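Local coordinates for probable threonyl-tRNA synthetase 1 (Aeropyrum pernix, PDB 3A32), which probably catalyses the ATP-dependent attachment of threonine to tRNA(Thr), acting as a zinc-binding homodimer that probably cannot clear mischarged seryl-tRNA(Thr) by itself, at residues Glu80-Ser85 with Val107-Cys112. Residues are numbered along the deposited sequence; the frame is centred on the assembly and turned at random.
Sequences ELFKVS and VKPMNC. With ZN (zinc ion), chain G.
Phe82 drives its ring from the short helix 80-84 onto Pro109, and this one aromatic side chain makes all the close contacts between the two segments. From CB, which points toward 107-112, the first torsion (chi1 -52°) sets CG anti to the carbonyl carbon and beside the backbone N, directing the ring to Pro109. The far end does the touching. Phe82 CZ lies 3.6 Å from Pro109 CD and also meets Lys108 CA, reached obliquely. Phe82 CE1 lies 3.8 Å from Pro109 CD. Met110 O sits 4.1 Å from Phe82 CE1, at the ring edge and near its plane; the Met110 CG methylene is a looser neighbour of the same carbon. Phe82 CE2 also reaches Pro109 CD, at 4.1 Å. Pro109 CD thus stands over one face in a CH-pi contact, 4.0 Å from the centroid of the Phe82 ring and 29° off its normal. No hydrogen bond joins the two segments; between them the contact is van der Waals and CH-pi packing. A serine in place of this phenylalanine would probably leave Pro109 CD without its aromatic cover and open a gap beside the Lys108-Met110 backbone. Three residues after Pro109, Cys112 SG binds the zinc ion at 2.3 Å, together with His166, His310 and a water; Phe82 therefore packs against the chain that leads into the metal site of the class II catalytic core. Met95 adds a neighbour to both Phe82 and Pro109, and Arg144 hydrogen-bonds to Pro109 O. Leu81 and Val84 of helix 80-84 meet Phe36 of the second subunit, while the 107-112 segment links strand 103-107 of the small antiparallel sheet to helix 112-126, against which Leu81 also packs.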
loop_
_atom_site.group_PDB
_atom_site.type_symbol
_atom_site.label_atom_id
_atom_site.label_comp_id
_atom_site.label_asym_id
_atom_site.label_seq_id
_atom_site.Cartn_x
_atom_site.Cartn_y
_atom_site.Cartn_z
ATOM N N GLU A 80 24.592 10.240 -5.185
ATOM C CA GLU A 80 25.138 9.748 -6.464
ATOM C C GLU A 80 24.000 9.430 -7.437
ATOM O O GLU A 80 24.095 9.620 -8.652
ATOM C CB GLU A 80 25.996 8.506 -6.290
ATOM C CG GLU A 80 27.231 8.706 -5.438
ATOM C CD GLU A 80 28.132 9.820 -5.958
ATOM O OE1 GLU A 80 28.414 9.761 -7.170
ATOM O OE2 GLU A 80 28.523 10.737 -5.163
ATOM N N LEU A 81 22.893 8.962 -6.896
ATOM C CA LEU A 81 21.799 8.585 -7.758
ATOM C C LEU A 81 21.286 9.812 -8.526
ATOM O O LEU A 81 20.982 9.716 -9.723
ATOM C CB LEU A 81 20.686 7.889 -6.958
ATOM C CG LEU A 81 19.476 7.437 -7.760
ATOM C CD1 LEU A 81 19.858 6.451 -8.861
ATOM C CD2 LEU A 81 18.447 6.841 -6.802
ATOM N N PHE A 82 21.218 10.943 -7.823
ATOM C CA PHE A 82 20.671 12.184 -8.359
ATOM C C PHE A 82 21.748 13.030 -9.049
ATOM O O PHE A 82 21.409 13.865 -9.880
ATOM C CB PHE A 82 19.884 12.962 -7.284
ATOM C CG PHE A 82 18.830 12.114 -6.593
ATOM C CD1 PHE A 82 17.695 11.666 -7.297
ATOM C CD2 PHE A 82 18.989 11.723 -5.269
ATOM C CE1 PHE A 82 16.733 10.822 -6.653
ATOM C CE2 PHE A 82 18.011 10.923 -4.634
ATOM C CZ PHE A 82 16.898 10.460 -5.344
ATOM N N LYS A 83 23.019 12.787 -8.743
ATOM C CA LYS A 83 24.134 13.326 -9.537
ATOM C C LYS A 83 24.121 12.770 -10.968
ATOM O O LYS A 83 24.289 13.540 -11.916
ATOM C CB LYS A 83 25.493 13.013 -8.892
ATOM C CG LYS A 83 25.772 13.853 -7.622
ATOM C CD LYS A 83 27.098 13.486 -6.963
ATOM C CE LYS A 83 27.381 14.307 -5.699
ATOM N NZ LYS A 83 28.713 13.877 -5.096
ATOM N N VAL A 84 23.910 11.450 -11.127
ATOM C CA VAL A 84 23.851 10.825 -12.466
ATOM C C VAL A 84 22.668 11.329 -13.271
ATOM O O VAL A 84 22.776 11.553 -14.465
ATOM C CB VAL A 84 23.841 9.257 -12.412
ATOM C CG1 VAL A 84 23.629 8.688 -13.820
ATOM C CG2 VAL A 84 25.183 8.710 -11.777
ATOM N N SER A 85 21.540 11.546 -12.603
ATOM C CA SER A 85 20.318 11.919 -13.320
ATOM C C SER A 85 20.223 13.277 -14.063
ATOM O O SER A 85 19.317 13.459 -14.858
ATOM C CB SER A 85 19.041 11.506 -12.571
ATOM O OG SER A 85 19.010 11.959 -11.252
ATOM N N VAL A 107 16.422 12.429 0.865
ATOM C CA VAL A 107 15.084 11.916 0.817
ATOM C C VAL A 107 14.663 12.085 -0.645
ATOM O O VAL A 107 14.825 13.178 -1.251
ATOM C CB VAL A 107 14.164 12.692 1.806
ATOM C CG1 VAL A 107 12.782 12.082 1.864
ATOM C CG2 VAL A 107 14.813 12.684 3.229
ATOM N N LYS A 108 14.197 10.985 -1.232
ATOM C CA LYS A 108 13.821 10.904 -2.635
ATOM C C LYS A 108 12.828 12.015 -3.000
ATOM O O LYS A 108 11.749 12.120 -2.374
ATOM C CB LYS A 108 13.172 9.533 -2.856
ATOM C CG LYS A 108 12.691 9.212 -4.227
ATOM C CD LYS A 108 12.154 7.769 -4.333
ATOM C CE LYS A 108 10.846 7.563 -3.567
ATOM N NZ LYS A 108 10.369 6.166 -3.845
ATOM N N PRO A 109 13.194 12.869 -3.984
ATOM C CA PRO A 109 12.212 13.832 -4.532
ATOM C C PRO A 109 11.484 13.323 -5.783
ATOM O O PRO A 109 10.444 13.877 -6.167
ATOM C CB PRO A 109 13.093 15.055 -4.878
ATOM C CG PRO A 109 14.447 14.465 -5.242
ATOM C CD PRO A 109 14.535 13.067 -4.591
ATOM N N MET A 110 12.019 12.276 -6.420
ATOM C CA MET A 110 11.395 11.704 -7.608
ATOM C C MET A 110 11.741 10.241 -7.699
ATOM O O MET A 110 12.802 9.842 -7.203
ATOM C CB MET A 110 11.905 12.432 -8.860
ATOM C CG MET A 110 13.425 12.370 -9.102
ATOM S SD MET A 110 14.028 13.715 -10.231
ATOM C CE MET A 110 12.455 14.461 -10.756
ATOM N N ASN A 111 10.870 9.441 -8.332
ATOM C CA ASN A 111 11.093 7.961 -8.434
ATOM C C ASN A 111 11.872 7.541 -9.651
ATOM O O ASN A 111 12.397 6.422 -9.696
ATOM C CB ASN A 111 9.795 7.169 -8.437
ATOM C CG ASN A 111 8.863 7.555 -7.317
ATOM O OD1 ASN A 111 7.743 8.014 -7.547
ATOM N ND2 ASN A 111 9.302 7.366 -6.109
ATOM N N CYS A 112 11.939 8.435 -10.641
ATOM C CA CYS A 112 12.580 8.167 -11.958
ATOM C C CYS A 112 13.905 7.397 -12.003
ATOM O O CYS A 112 13.999 6.434 -12.768
ATOM C CB CYS A 112 12.726 9.477 -12.800
ATOM S SG CYS A 112 11.624 10.850 -12.293
HETATM ZN ZN ZN G . 9.783 10.550 -13.609
HETATM O O HOH W 1 7.884 10.905 -13.006
#